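Local coordinates for Dps family DNA-binding stress response protein (Thermosynechococcus elongatus, PDB 2C41), which probably binds and oxidises iron and associates with DNA in the stress response, as a twelve-subunit Dps protein of the ferritin family, at residues C[9-14]-C[67-72]; C[34-37]-C[43-46]; C[56-61]-C[136-141]; C[97-102]-C[147-152]. All coordinates share one frame; numbering follows the deposited sequence.

Interaction 1: C[9-14]-C[67-72]; sequences EQVLTT and LMLDGQ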
loop_
_atom_site.group_PDB
_atom_site.type_symbol
_atom_site.label_atom_id
_atom_site.label_comp_id
_atom_site.label_asym_id
_atom_site.label_seq_id
_atom_site.Cartn_x
_atom_site.Cartn_y
_atom_site.Cartn_z
ATOM N N GLU C 9 6.437 -3.946 -43.746
ATOM C CA GLU C 9 5.198 -3.274 -44.117
ATOM C C GLU C 9 4.002 -4.139 -43.722
ATOM O O GLU C 9 3.031 -3.667 -43.138
ATOM C CB GLU C 9 5.199 -2.960 -45.615
ATOM C CG GLU C 9 6.239 -1.921 -45.987
ATOM C CD GLU C 9 6.568 -1.889 -47.474
ATOM O OE1 GLU C 9 5.920 -2.603 -48.270
ATOM O OE2 GLU C 9 7.494 -1.138 -47.843
ATOM N N GLN C 10 4.105 -5.426 -44.011
ATOM C CA GLN C 10 3.067 -6.384 -43.637
ATOM C C GLN C 10 2.862 -6.444 -42.125
ATOM O O GLN C 10 1.729 -6.524 -41.660
ATOM C CB GLN C 10 3.387 -7.782 -44.172
ATOM C CG GLN C 10 3.194 -7.904 -45.682
ATOM C CD GLN C 10 3.543 -9.283 -46.208
ATOM O OE1 GLN C 10 3.088 -10.297 -45.680
ATOM N NE2 GLN C 10 4.348 -9.326 -47.263
ATOM N N VAL C 11 3.952 -6.404 -41.358
ATOM C CA VAL C 11 3.835 -6.391 -39.893
ATOM C C VAL C 11 3.003 -5.187 -39.427
ATOM O O VAL C 11 2.100 -5.326 -38.591
ATOM C CB VAL C 11 5.214 -6.400 -39.194
ATOM C CG1 VAL C 11 5.067 -6.068 -37.713
ATOM C CG2 VAL C 11 5.876 -7.753 -39.353
ATOM N N LEU C 12 3.302 -4.010 -39.969
ATOM C CA LEU C 12 2.558 -2.804 -39.613
ATOM C C LEU C 12 1.073 -2.949 -39.931
ATOM O O LEU C 12 0.217 -2.549 -39.134
ATOM C CB LEU C 12 3.152 -1.574 -40.301
ATOM C CG LEU C 12 4.520 -1.162 -39.753
ATOM C CD1 LEU C 12 5.138 -0.061 -40.624
ATOM C CD2 LEU C 12 4.398 -0.712 -38.303
ATOM N N THR C 13 0.769 -3.558 -41.076
ATOM C CA THR C 13 -0.622 -3.825 -41.457
ATOM C C THR C 13 -1.306 -4.703 -40.396
ATOM O O THR C 13 -2.427 -4.409 -39.986
ATOM C CB THR C 13 -0.693 -4.458 -42.873
ATOM O OG1 THR C 13 -0.201 -3.511 -43.828
ATOM C CG2 THR C 13 -2.114 -4.868 -43.233
ATOM N N THR C 14 -0.613 -5.744 -39.926
ATOM C CA THR C 14 -1.183 -6.622 -38.897
ATOM C C THR C 14 -1.462 -5.851 -37.607
ATOM O O THR C 14 -2.497 -6.061 -36.979
ATOM C CB THR C 14 -0.319 -7.865 -38.573
ATOM O OG1 THR C 14 0.804 -7.502 -37.748
ATOM C CG2 THR C 14 0.143 -8.578 -39.859
ATOM N N LEU C 67 4.323 2.588 -33.547
ATOM C CA LEU C 67 5.242 3.719 -33.377
ATOM C C LEU C 67 6.689 3.271 -33.176
ATOM O O LEU C 67 7.613 3.889 -33.702
ATOM C CB LEU C 67 4.823 4.596 -32.194
ATOM C CG LEU C 67 3.671 5.612 -32.260
ATOM C CD1 LEU C 67 3.522 6.309 -33.605
ATOM C CD2 LEU C 67 2.381 4.994 -31.836
ATOM N N MET C 68 6.879 2.187 -32.419
ATOM C CA MET C 68 8.218 1.657 -32.155
ATOM C C MET C 68 8.880 1.072 -33.403
ATOM O O MET C 68 10.109 0.884 -33.443
ATOM C CB MET C 68 8.167 0.618 -31.038
ATOM C CG MET C 68 7.832 1.222 -29.695
ATOM S SD MET C 68 7.589 -0.040 -28.425
ATOM C CE MET C 68 6.100 0.592 -27.713
ATOM N N LEU C 69 8.053 0.793 -34.406
ATOM C CA LEU C 69 8.507 0.256 -35.693
ATOM C C LEU C 69 8.543 1.348 -36.768
ATOM O O LEU C 69 8.593 1.053 -37.966
ATOM C CB LEU C 69 7.604 -0.904 -36.121
ATOM C CG LEU C 69 7.584 -2.129 -35.199
ATOM C CD1 LEU C 69 6.518 -3.129 -35.652
ATOM C CD2 LEU C 69 8.941 -2.798 -35.120
ATOM N N ASP C 70 8.514 2.605 -36.321
ATOM C CA ASP C 70 8.579 3.781 -37.204
ATOM C C ASP C 70 7.359 3.912 -38.121
ATOM O O ASP C 70 7.425 4.544 -39.184
ATOM C CB ASP C 70 9.891 3.798 -38.013
ATOM C CG ASP C 70 11.114 3.934 -37.133
ATOM O OD1 ASP C 70 12.232 3.688 -37.630
ATOM O OD2 ASP C 70 10.963 4.292 -35.947
ATOM N N GLY C 71 6.245 3.320 -37.698
ATOM C CA GLY C 71 4.975 3.467 -38.402
ATOM C C GLY C 71 4.000 4.293 -37.590
ATOM O O GLY C 71 4.394 4.998 -36.656
ATOM N N GLN C 72 2.726 4.213 -37.957
ATOM C CA GLN C 72 1.667 4.883 -37.214
ATOM C C GLN C 72 0.544 3.901 -36.904
ATOM O O GLN C 72 0.209 3.051 -37.742
ATOM C CB GLN C 72 1.088 6.032 -38.037
ATOM C CG GLN C 72 2.023 7.232 -38.194
ATOM C CD GLN C 72 1.289 8.472 -38.654
ATOM O OE1 GLN C 72 1.758 9.591 -38.463
ATOM N NE2 GLN C 72 0.126 8.280 -39.257
HETATM O O HOH W 1 1.050 -0.165 -38.166
#
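Val11 and Leu12 of helix 6-35 pack against Leu69, just past the end of helix 41-68. This is the tight part of the contact. Leu12 CD2 sits 3.9 Å from Leu69 CB, and the two leucines lie alongside each other, pointing opposite ways. Val11 meets Leu69 crosswise, with Val11 CG1 3.9 Å from Leu69 CD1. A chi1 of 167° sets CG1 of Val11 opposite its backbone N and beside that leucine methyl. Leu69 further touches Asp125 and Thr128. A bound tetraethylene glycol, probably from the crystallisation liquor, lies about 3 Å from its side chain (nearest atoms). The other methyl of Leu12, CD1, lies over the backbone at 4.2 Å from Gly71 CA. Asp70, at positive phi, is the C-prime residue of a Schellman motif. The motif, with Gly71 N bonded to Ser66 O and Asp70 N to Leu67 O, ends the helix and brings Gly71 CA beside Leu12.

The other side is looser and wet. A water donates to Leu12 O at 2.7 Å and makes a weak, long bond to Gln72 O. Lys16 also bonds Gln72 O. Asp70 OD1 forms a salt bridge with Arg143 of a second subunit. Between the two segments the direct contacts are all apolar. The join is therefore one of methyl packing, with a water and outside partners meeting the polar atoms.

Interaction 2: C[34-37]-C[43-46]; sequences WLTY and DLHL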
loop_
_atom_site.group_PDB
_atom_site.type_symbol
_atom_site.label_atom_id
_atom_site.label_comp_id
_atom_site.label_asym_id
_atom_site.label_seq_id
_atom_site.Cartn_x
_atom_site.Cartn_y
_atom_site.Cartn_z
ATOM N N TRP C 34 -22.830 -3.634 -19.761
ATOM C CA TRP C 34 -23.968 -2.762 -19.493
ATOM C C TRP C 34 -25.323 -3.445 -19.652
ATOM O O TRP C 34 -26.259 -3.161 -18.895
ATOM C CB TRP C 34 -23.925 -1.532 -20.399
ATOM C CG TRP C 34 -22.725 -0.653 -20.173
ATOM C CD1 TRP C 34 -22.113 -0.380 -18.976
ATOM C CD2 TRP C 34 -22.018 0.095 -21.162
ATOM N NE1 TRP C 34 -21.060 0.474 -19.171
ATOM C CE2 TRP C 34 -20.977 0.785 -20.500
ATOM C CE3 TRP C 34 -22.161 0.251 -22.549
ATOM C CZ2 TRP C 34 -20.076 1.619 -21.177
ATOM C CZ3 TRP C 34 -21.256 1.076 -23.225
ATOM C CH2 TRP C 34 -20.238 1.757 -22.533
ATOM N N LEU C 35 -25.426 -4.319 -20.649
ATOM C CA LEU C 35 -26.719 -4.847 -21.077
ATOM C C LEU C 35 -27.032 -6.243 -20.559
ATOM O O LEU C 35 -28.118 -6.762 -20.795
ATOM C CB LEU C 35 -26.848 -4.795 -22.606
ATOM C CG LEU C 35 -26.731 -3.410 -23.262
ATOM C CD1 LEU C 35 -27.214 -3.473 -24.694
ATOM C CD2 LEU C 35 -27.498 -2.319 -22.494
ATOM N N THR C 36 -26.092 -6.848 -19.846
ATOM C CA THR C 36 -26.352 -8.168 -19.286
ATOM C C THR C 36 -27.476 -8.074 -18.227
ATOM O O THR C 36 -27.723 -7.008 -17.646
ATOM C CB THR C 36 -25.050 -8.868 -18.805
ATOM O OG1 THR C 36 -25.287 -10.275 -18.607
ATOM C CG2 THR C 36 -24.509 -8.222 -17.542
ATOM N N TYR C 37 -28.181 -9.179 -18.025
ATOM C CA TYR C 37 -29.392 -9.178 -17.205
ATOM C C TYR C 37 -29.675 -10.590 -16.714
ATOM O O TYR C 37 -29.062 -11.549 -17.184
ATOM C CB TYR C 37 -30.581 -8.658 -18.024
ATOM C CG TYR C 37 -30.896 -9.507 -19.244
ATOM C CD1 TYR C 37 -31.837 -10.538 -19.174
ATOM C CD2 TYR C 37 -30.248 -9.280 -20.466
ATOM C CE1 TYR C 37 -32.123 -11.335 -20.296
ATOM C CE2 TYR C 37 -30.523 -10.061 -21.591
ATOM C CZ TYR C 37 -31.462 -11.085 -21.503
ATOM O OH TYR C 37 -31.741 -11.858 -22.617
ATOM N N ASP C 43 -22.341 -11.605 -11.348
ATOM C CA ASP C 43 -21.252 -12.471 -11.822
ATOM C C ASP C 43 -20.830 -12.092 -13.246
ATOM O O ASP C 43 -19.645 -11.908 -13.516
ATOM C CB ASP C 43 -21.660 -13.952 -11.767
ATOM C CG ASP C 43 -20.454 -14.907 -11.721
ATOM O OD1 ASP C 43 -19.413 -14.552 -11.119
ATOM O OD2 ASP C 43 -20.559 -16.039 -12.257
ATOM N N LEU C 44 -21.802 -11.971 -14.146
ATOM C CA LEU C 44 -21.491 -11.645 -15.539
ATOM C C LEU C 44 -21.114 -10.182 -15.770
ATOM O O LEU C 44 -20.226 -9.886 -16.571
ATOM C CB LEU C 44 -22.616 -12.087 -16.473
ATOM C CG LEU C 44 -22.547 -13.603 -16.764
ATOM C CD1 LEU C 44 -23.758 -14.076 -17.493
ATOM C CD2 LEU C 44 -21.290 -13.983 -17.559
ATOM N N HIS C 45 -21.777 -9.274 -15.058
ATOM C CA HIS C 45 -21.405 -7.851 -15.070
ATOM C C HIS C 45 -19.899 -7.734 -14.778
ATOM O O HIS C 45 -19.151 -7.038 -15.492
ATOM C CB HIS C 45 -22.253 -7.125 -14.016
ATOM C CG HIS C 45 -22.130 -5.634 -14.031
ATOM N ND1 HIS C 45 -22.511 -4.861 -15.108
ATOM C CD2 HIS C 45 -21.730 -4.767 -13.068
ATOM C CE1 HIS C 45 -22.332 -3.586 -14.816
ATOM N NE2 HIS C 45 -21.863 -3.502 -13.584
ATOM N N LEU C 46 -19.447 -8.459 -13.756
ATOM C CA LEU C 46 -18.026 -8.476 -13.390
ATOM C C LEU C 46 -17.157 -9.162 -14.442
ATOM O O LEU C 46 -16.103 -8.634 -14.802
ATOM C CB LEU C 46 -17.822 -9.152 -12.032
ATOM C CG LEU C 46 -18.300 -8.289 -10.870
ATOM C CD1 LEU C 46 -18.339 -9.071 -9.555
ATOM C CD2 LEU C 46 -17.402 -7.050 -10.764
#
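Thr36 faces segment 43-46 of helix 41-68 with both branches of its side chain. Each branch meets a different residue. The methyl CG2 lies over the backbone of His45, 3.8 Å from His45 N and 4.0 Å from His45 CA. The hydroxyl side meets the next residue back, with Thr36 OG1 3.9 Å from Leu44 CB. The side chains of Thr36 and Leu44 stand roughly perpendicular. On Leu44 the touch is at CB. In Thr36 the hydroxyl oxygen stands opposite the backbone N (chi1 -164°). CG2 is left between the backbone N and the carbonyl carbon, and it is the branch that reaches His45. Thr36 OG1 is buried here and has no hydrogen-bond partner in the model, so the hydroxyl acts as packing.

Beyond CB, the His45 imidazole stacks with His33 and with Phe41. The rings of Phe145 and Trp144 of a fourth subunit meet it at steep angles. Val95 packs on Thr36 and Leu44 from helix 95-122. Thr36 is the first residue to leave helical phi/psi after helix 6-35, and its CA is 6.5 Å from the CA of His45. The chain has reversed within a few residues and started helix 41-68. This is the short turn of an antiparallel helical hairpin, the kind that joins the first two helices of the ferritin-like four-helix bundle.

Interaction 3: C[56-61]-C[136-141]; sequences FAMIDE and VQTHQK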
loop_
_atom_site.group_PDB
_atom_site.type_symbol
_atom_site.label_atom_id
_atom_site.label_comp_id
_atom_site.label_asym_id
_atom_site.label_seq_id
_atom_site.Cartn_x
_atom_site.Cartn_y
_atom_site.Cartn_z
ATOM N N PHE C 56 -8.796 -4.125 -23.103
ATOM C CA PHE C 56 -8.516 -2.692 -23.125
ATOM C C PHE C 56 -7.023 -2.386 -23.113
ATOM O O PHE C 56 -6.551 -1.566 -23.906
ATOM C CB PHE C 56 -9.161 -1.983 -21.924
ATOM C CG PHE C 56 -8.762 -0.538 -21.808
ATOM C CD1 PHE C 56 -7.752 -0.150 -20.930
ATOM C CD2 PHE C 56 -9.376 0.425 -22.601
ATOM C CE1 PHE C 56 -7.370 1.190 -20.831
ATOM C CE2 PHE C 56 -9.000 1.771 -22.511
ATOM C CZ PHE C 56 -7.996 2.147 -21.623
ATOM N N ALA C 57 -6.298 -3.042 -22.205
ATOM C CA ALA C 57 -4.862 -2.822 -22.017
ATOM C C ALA C 57 -4.079 -3.078 -23.296
ATOM O O ALA C 57 -3.005 -2.508 -23.509
ATOM C CB ALA C 57 -4.341 -3.706 -20.899
ATOM N N MET C 58 -4.618 -3.944 -24.151
ATOM C CA MET C 58 -3.957 -4.301 -25.398
ATOM C C MET C 58 -3.965 -3.186 -26.428
ATOM O O MET C 58 -3.099 -3.153 -27.304
ATOM C CB MET C 58 -4.610 -5.539 -26.004
ATOM C CG MET C 58 -4.575 -6.732 -25.074
ATOM S SD MET C 58 -5.274 -8.142 -25.949
ATOM C CE MET C 58 -5.499 -9.285 -24.595
ATOM N N ILE C 59 -4.938 -2.283 -26.330
ATOM C CA ILE C 59 -5.078 -1.208 -27.305
ATOM C C ILE C 59 -3.799 -0.377 -27.382
ATOM O O ILE C 59 -3.231 -0.193 -28.459
ATOM C CB ILE C 59 -6.288 -0.286 -26.998
ATOM C CG1 ILE C 59 -7.599 -1.085 -27.060
ATOM C CG2 ILE C 59 -6.303 0.892 -27.968
ATOM C CD1 ILE C 59 -8.772 -0.398 -26.395
ATOM N N ASP C 60 -3.343 0.116 -26.238
ATOM C CA ASP C 60 -2.150 0.952 -26.217
ATOM C C ASP C 60 -0.885 0.171 -26.592
ATOM O O ASP C 60 -0.005 0.705 -27.270
ATOM C CB ASP C 60 -1.987 1.626 -24.858
ATOM C CG ASP C 60 -0.994 2.761 -24.904
ATOM O OD1 ASP C 60 0.117 2.582 -24.380
ATOM O OD2 ASP C 60 -1.303 3.805 -25.507
ATOM N N GLU C 61 -0.806 -1.096 -26.180
ATOM C CA GLU C 61 0.350 -1.940 -26.502
ATOM C C GLU C 61 0.491 -2.133 -28.015
ATOM O O GLU C 61 1.589 -2.012 -28.566
ATOM C CB GLU C 61 0.221 -3.312 -25.850
ATOM C CG GLU C 61 0.302 -3.308 -24.353
ATOM C CD GLU C 61 0.794 -4.634 -23.851
ATOM O OE1 GLU C 61 -0.046 -5.506 -23.567
ATOM O OE2 GLU C 61 2.022 -4.815 -23.788
ATOM N N VAL C 136 -2.148 -13.388 -27.099
ATOM C CA VAL C 136 -3.051 -14.468 -27.512
ATOM C C VAL C 136 -3.451 -15.374 -26.332
ATOM O O VAL C 136 -4.558 -15.906 -26.307
ATOM C CB VAL C 136 -2.499 -15.249 -28.739
ATOM C CG1 VAL C 136 -1.445 -16.264 -28.319
ATOM C CG2 VAL C 136 -3.634 -15.926 -29.515
ATOM N N GLN C 137 -2.567 -15.512 -25.339
ATOM C CA GLN C 137 -2.858 -16.349 -24.170
ATOM C C GLN C 137 -3.999 -15.767 -23.333
ATOM O O GLN C 137 -4.815 -16.504 -22.777
ATOM C CB GLN C 137 -1.598 -16.564 -23.324
ATOM C CG GLN C 137 -0.502 -17.309 -24.093
ATOM C CD GLN C 137 0.837 -17.288 -23.388
ATOM O OE1 GLN C 137 1.806 -16.654 -23.859
ATOM N NE2 GLN C 137 0.902 -17.956 -22.242
ATOM N N THR C 138 -4.056 -14.437 -23.258
ATOM C CA THR C 138 -5.167 -13.769 -22.574
ATOM C C THR C 138 -6.485 -14.033 -23.319
ATOM O O THR C 138 -7.501 -14.347 -22.705
ATOM C CB THR C 138 -4.872 -12.267 -22.410
ATOM O OG1 THR C 138 -3.764 -12.130 -21.510
ATOM C CG2 THR C 138 -6.074 -11.524 -21.850
ATOM N N HIS C 139 -6.455 -13.933 -24.645
ATOM C CA HIS C 139 -7.631 -14.286 -25.450
ATOM C C HIS C 139 -8.057 -15.741 -25.255
ATOM O O HIS C 139 -9.258 -16.050 -25.172
ATOM C CB HIS C 139 -7.382 -13.965 -26.923
ATOM C CG HIS C 139 -7.640 -12.534 -27.257
ATOM N ND1 HIS C 139 -6.632 -11.609 -27.434
ATOM C CD2 HIS C 139 -8.801 -11.857 -27.399
ATOM C CE1 HIS C 139 -7.165 -10.428 -27.695
ATOM N NE2 HIS C 139 -8.479 -10.552 -27.673
ATOM N N GLN C 140 -7.071 -16.632 -25.160
ATOM C CA GLN C 140 -7.368 -18.050 -24.920
ATOM C C GLN C 140 -8.014 -18.263 -23.545
ATOM O O GLN C 140 -8.917 -19.096 -23.399
ATOM C CB GLN C 140 -6.120 -18.903 -25.119
ATOM C CG GLN C 140 -5.727 -18.955 -26.595
ATOM C CD GLN C 140 -4.324 -19.465 -26.856
ATOM O OE1 GLN C 140 -3.395 -19.251 -26.066
ATOM N NE2 GLN C 140 -4.153 -20.120 -28.008
ATOM N N LYS C 141 -7.576 -17.492 -22.552
ATOM C CA LYS C 141 -8.194 -17.549 -21.219
ATOM C C LYS C 141 -9.648 -17.082 -21.273
ATOM O O LYS C 141 -10.547 -17.750 -20.753
ATOM C CB LYS C 141 -7.416 -16.707 -20.202
ATOM C CG LYS C 141 -8.033 -16.747 -18.789
ATOM C CD LYS C 141 -7.292 -15.835 -17.801
ATOM C CE LYS C 141 -7.532 -14.351 -18.118
ATOM N NZ LYS C 141 -7.152 -13.472 -16.976
#
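Met58 alone carries the contact for segment 56-61, reaching across the bundle to Thr138 and His139. Before it in sequence, Phe56 meets the ring of Phe56 of a third subunit. At Met58 the chain runs extended past CG (chi2 -176°, chi3 -167°) and bridges two helices whose closest CA atoms, those of Met58 and Thr138, are 10.0 Å apart. Its terminal methyl CE meets Thr138 CG2 at 3.6 Å, the two side chains overlapping from opposite directions. The sulfur SD approaches the His139 ring obliquely, 4.4 Å from the ring centroid and 60° off the ring normal. This is a Met-aromatic contact. With an alanine here, the His139 ring would probably lose its sulfur neighbour and a gap would be likely to open in front of the Thr138 methyl. Further along the segment, Glu61 pairs with Arg134 in a salt bridge that also ties helix 41-68 to helix 126-149. His139 rests against His106, Ile109 and Ile110 as well, so the contact joins helices 41-68 and 126-149 with helix 95-122 beside them.

Interaction 4: C[97-102]-C[147-152]; sequences QMIEEA and KEFLAK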
loop_
_atom_site.group_PDB
_atom_site.type_symbol
_atom_site.label_atom_id
_atom_site.label_comp_id
_atom_site.label_asym_id
_atom_site.label_seq_id
_atom_site.Cartn_x
_atom_site.Cartn_y
_atom_site.Cartn_z
ATOM N N GLN C 97 -26.417 -15.136 -26.313
ATOM C CA GLN C 97 -25.944 -14.567 -27.577
ATOM C C GLN C 97 -24.701 -13.696 -27.406
ATOM O O GLN C 97 -23.802 -13.731 -28.236
ATOM C CB GLN C 97 -27.051 -13.764 -28.266
ATOM C CG GLN C 97 -28.056 -14.649 -28.986
ATOM C CD GLN C 97 -29.298 -13.904 -29.464
ATOM O OE1 GLN C 97 -29.673 -12.852 -28.924
ATOM N NE2 GLN C 97 -29.962 -14.470 -30.479
ATOM N N MET C 98 -24.662 -12.904 -26.337
ATOM C CA MET C 98 -23.479 -12.077 -26.048
ATOM C C MET C 98 -22.236 -12.944 -25.886
ATOM O O MET C 98 -21.175 -12.655 -26.454
ATOM C CB MET C 98 -23.677 -11.277 -24.756
ATOM C CG MET C 98 -24.727 -10.186 -24.848
ATOM S SD MET C 98 -24.962 -9.435 -23.220
ATOM C CE MET C 98 -26.521 -8.598 -23.512
ATOM N N ILE C 99 -22.379 -13.999 -25.097
ATOM C CA ILE C 99 -21.289 -14.939 -24.830
ATOM C C ILE C 99 -20.833 -15.649 -26.115
ATOM O O ILE C 99 -19.632 -15.739 -26.377
ATOM C CB ILE C 99 -21.659 -15.922 -23.700
ATOM C CG1 ILE C 99 -21.869 -15.143 -22.384
ATOM C CG2 ILE C 99 -20.561 -16.979 -23.519
ATOM C CD1 ILE C 99 -22.290 -16.000 -21.194
ATOM N N GLU C 100 -21.789 -16.116 -26.914
ATOM C CA GLU C 100 -21.482 -16.770 -28.186
ATOM C C GLU C 100 -20.754 -15.820 -29.147
ATOM O O GLU C 100 -19.786 -16.212 -29.803
ATOM C CB GLU C 100 -22.754 -17.332 -28.816
ATOM C CG GLU C 100 -23.445 -18.395 -27.954
ATOM C CD GLU C 100 -23.055 -19.823 -28.296
ATOM O OE1 GLU C 100 -21.928 -20.041 -28.804
ATOM O OE2 GLU C 100 -23.881 -20.736 -28.046
ATOM N N GLU C 101 -21.223 -14.576 -29.214
ATOM C CA GLU C 101 -20.596 -13.541 -30.041
ATOM C C GLU C 101 -19.159 -13.288 -29.582
ATOM O O GLU C 101 -18.241 -13.227 -30.401
ATOM C CB GLU C 101 -21.405 -12.240 -29.966
ATOM C CG GLU C 101 -20.896 -11.134 -30.869
ATOM C CD GLU C 101 -21.830 -9.944 -30.891
ATOM O OE1 GLU C 101 -22.572 -9.805 -31.881
ATOM O OE2 GLU C 101 -21.841 -9.170 -29.910
ATOM N N ALA C 102 -18.976 -13.142 -28.269
ATOM C CA ALA C 102 -17.647 -12.920 -27.687
ATOM C C ALA C 102 -16.692 -14.056 -28.044
ATOM O O ALA C 102 -15.557 -13.806 -28.462
ATOM C CB ALA C 102 -17.740 -12.753 -26.166
ATOM N N LYS C 147 -16.736 -20.060 -22.784
ATOM C CA LYS C 147 -17.237 -21.372 -23.185
ATOM C C LYS C 147 -17.834 -22.139 -22.009
ATOM O O LYS C 147 -18.845 -22.828 -22.163
ATOM C CB LYS C 147 -16.130 -22.191 -23.860
ATOM C CG LYS C 147 -15.844 -21.753 -25.293
ATOM C CD LYS C 147 -14.591 -22.453 -25.846
ATOM C CE LYS C 147 -14.746 -23.986 -25.874
ATOM N NZ LYS C 147 -15.746 -24.404 -26.886
ATOM N N GLU C 148 -17.218 -22.016 -20.835
ATOM C CA GLU C 148 -17.733 -22.687 -19.638
ATOM C C GLU C 148 -19.175 -22.278 -19.328
ATOM O O GLU C 148 -19.977 -23.111 -18.917
ATOM C CB GLU C 148 -16.833 -22.433 -18.421
ATOM C CG GLU C 148 -15.437 -23.072 -18.521
ATOM C CD GLU C 148 -15.499 -24.566 -18.830
ATOM O OE1 GLU C 148 -14.684 -25.057 -19.650
ATOM O OE2 GLU C 148 -16.387 -25.250 -18.277
ATOM N N PHE C 149 -19.504 -21.002 -19.532
ATOM C CA PHE C 149 -20.866 -20.519 -19.267
ATOM C C PHE C 149 -21.911 -21.185 -20.161
ATOM O O PHE C 149 -23.094 -21.233 -19.819
ATOM C CB PHE C 149 -20.935 -19.006 -19.412
ATOM C CG PHE C 149 -20.474 -18.268 -18.190
ATOM C CD1 PHE C 149 -19.132 -17.929 -18.027
ATOM C CD2 PHE C 149 -21.383 -17.925 -17.193
ATOM C CE1 PHE C 149 -18.707 -17.239 -16.883
ATOM C CE2 PHE C 149 -20.974 -17.240 -16.047
ATOM C CZ PHE C 149 -19.638 -16.897 -15.889
ATOM N N LEU C 150 -21.459 -21.708 -21.300
ATOM C CA LEU C 150 -22.357 -22.337 -22.263
ATOM C C LEU C 150 -22.513 -23.847 -22.066
ATOM O O LEU C 150 -23.342 -24.473 -22.744
ATOM C CB LEU C 150 -21.899 -22.020 -23.684
ATOM C CG LEU C 150 -22.399 -20.762 -24.421
ATOM C CD1 LEU C 150 -22.975 -19.643 -23.550
ATOM C CD2 LEU C 150 -21.327 -20.280 -25.365
ATOM N N ALA C 151 -21.728 -24.425 -21.154
ATOM C CA ALA C 151 -21.834 -25.852 -20.837
ATOM C C ALA C 151 -23.117 -26.119 -20.058
ATOM O O ALA C 151 -23.610 -25.250 -19.344
ATOM C CB ALA C 151 -20.625 -26.333 -20.054
ATOM N N LYS C 152 -23.660 -27.320 -20.211
ATOM C CA LYS C 152 -24.854 -27.711 -19.460
ATOM C C LYS C 152 -24.597 -28.951 -18.607
ATOM O O LYS C 152 -23.511 -29.541 -18.643
ATOM C CB LYS C 152 -26.045 -27.943 -20.389
ATOM C CG LYS C 152 -26.471 -26.733 -21.214
ATOM C CD LYS C 152 -27.683 -27.114 -22.044
ATOM C CE LYS C 152 -27.718 -26.412 -23.377
ATOM N NZ LYS C 152 -28.415 -25.107 -23.271
#
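In the ferritin-like bundle, Ile99 and Glu100 of helix 95-122 pack on Phe149 and Leu150, near the C-terminal end of helix 126-149. The two helices form an antiparallel pair. Ile99 touches with both of its arms. Its CD1 meets Phe149 CB at 3.7 Å and reaches the ring obliquely, the isoleucine lying nearly square across the phenylalanine side chain. Its branch methyl CG2 is set opposite the backbone N of Ile99, which puts it beside Leu150, 3.6 Å from Leu150 CD1. There Ile99 and Leu150 lie side by side, head to tail.

Leu150 turns its other methyl to Glu100. The Glu100 chain bends at chi2 (-94°) and carries its carboxylate to Leu150 CD2, with Glu100 CD 3.4 Å away. This is close packing of a charged group on a methyl, not a hydrogen bond. Glu100 is exposed and also touches a crystal neighbour, so its exact pose may owe something to the lattice. If an alanine stood at Leu150, the CG2 methyl of Ile99 would probably lose its partner and the Glu100 carboxylate would be likely to turn more freely.

Phe48 of helix 41-68 packs on Ile99, and Leu47 of the same helix packs on Phe149. Leu150 also rests on Ile103 of helix 95-122. Leu156 of a fourth subunit touches both Ile99 and Leu150, so a neighbouring chain also packs against this contact.

From the N terminus, interaction 1 closes the first large loop, joining the start of helix 6-35 to the end of helix 41-68. Interaction 2 falls within that loop and joins the same two helices at their turn, on the other side of the chain's centre. Interaction 3 starts before interaction 1 has closed and ends far beyond it, so the two cross. It brings helix 126-149 to helix 41-68. Interaction 4 crosses interaction 3 and ties helix 95-122 to helix 126-149. Interactions 2 and 4 follow in series yet touch, with Leu44 CD2 3.6 Å from Phe149 CE2. Together they link all four long helices.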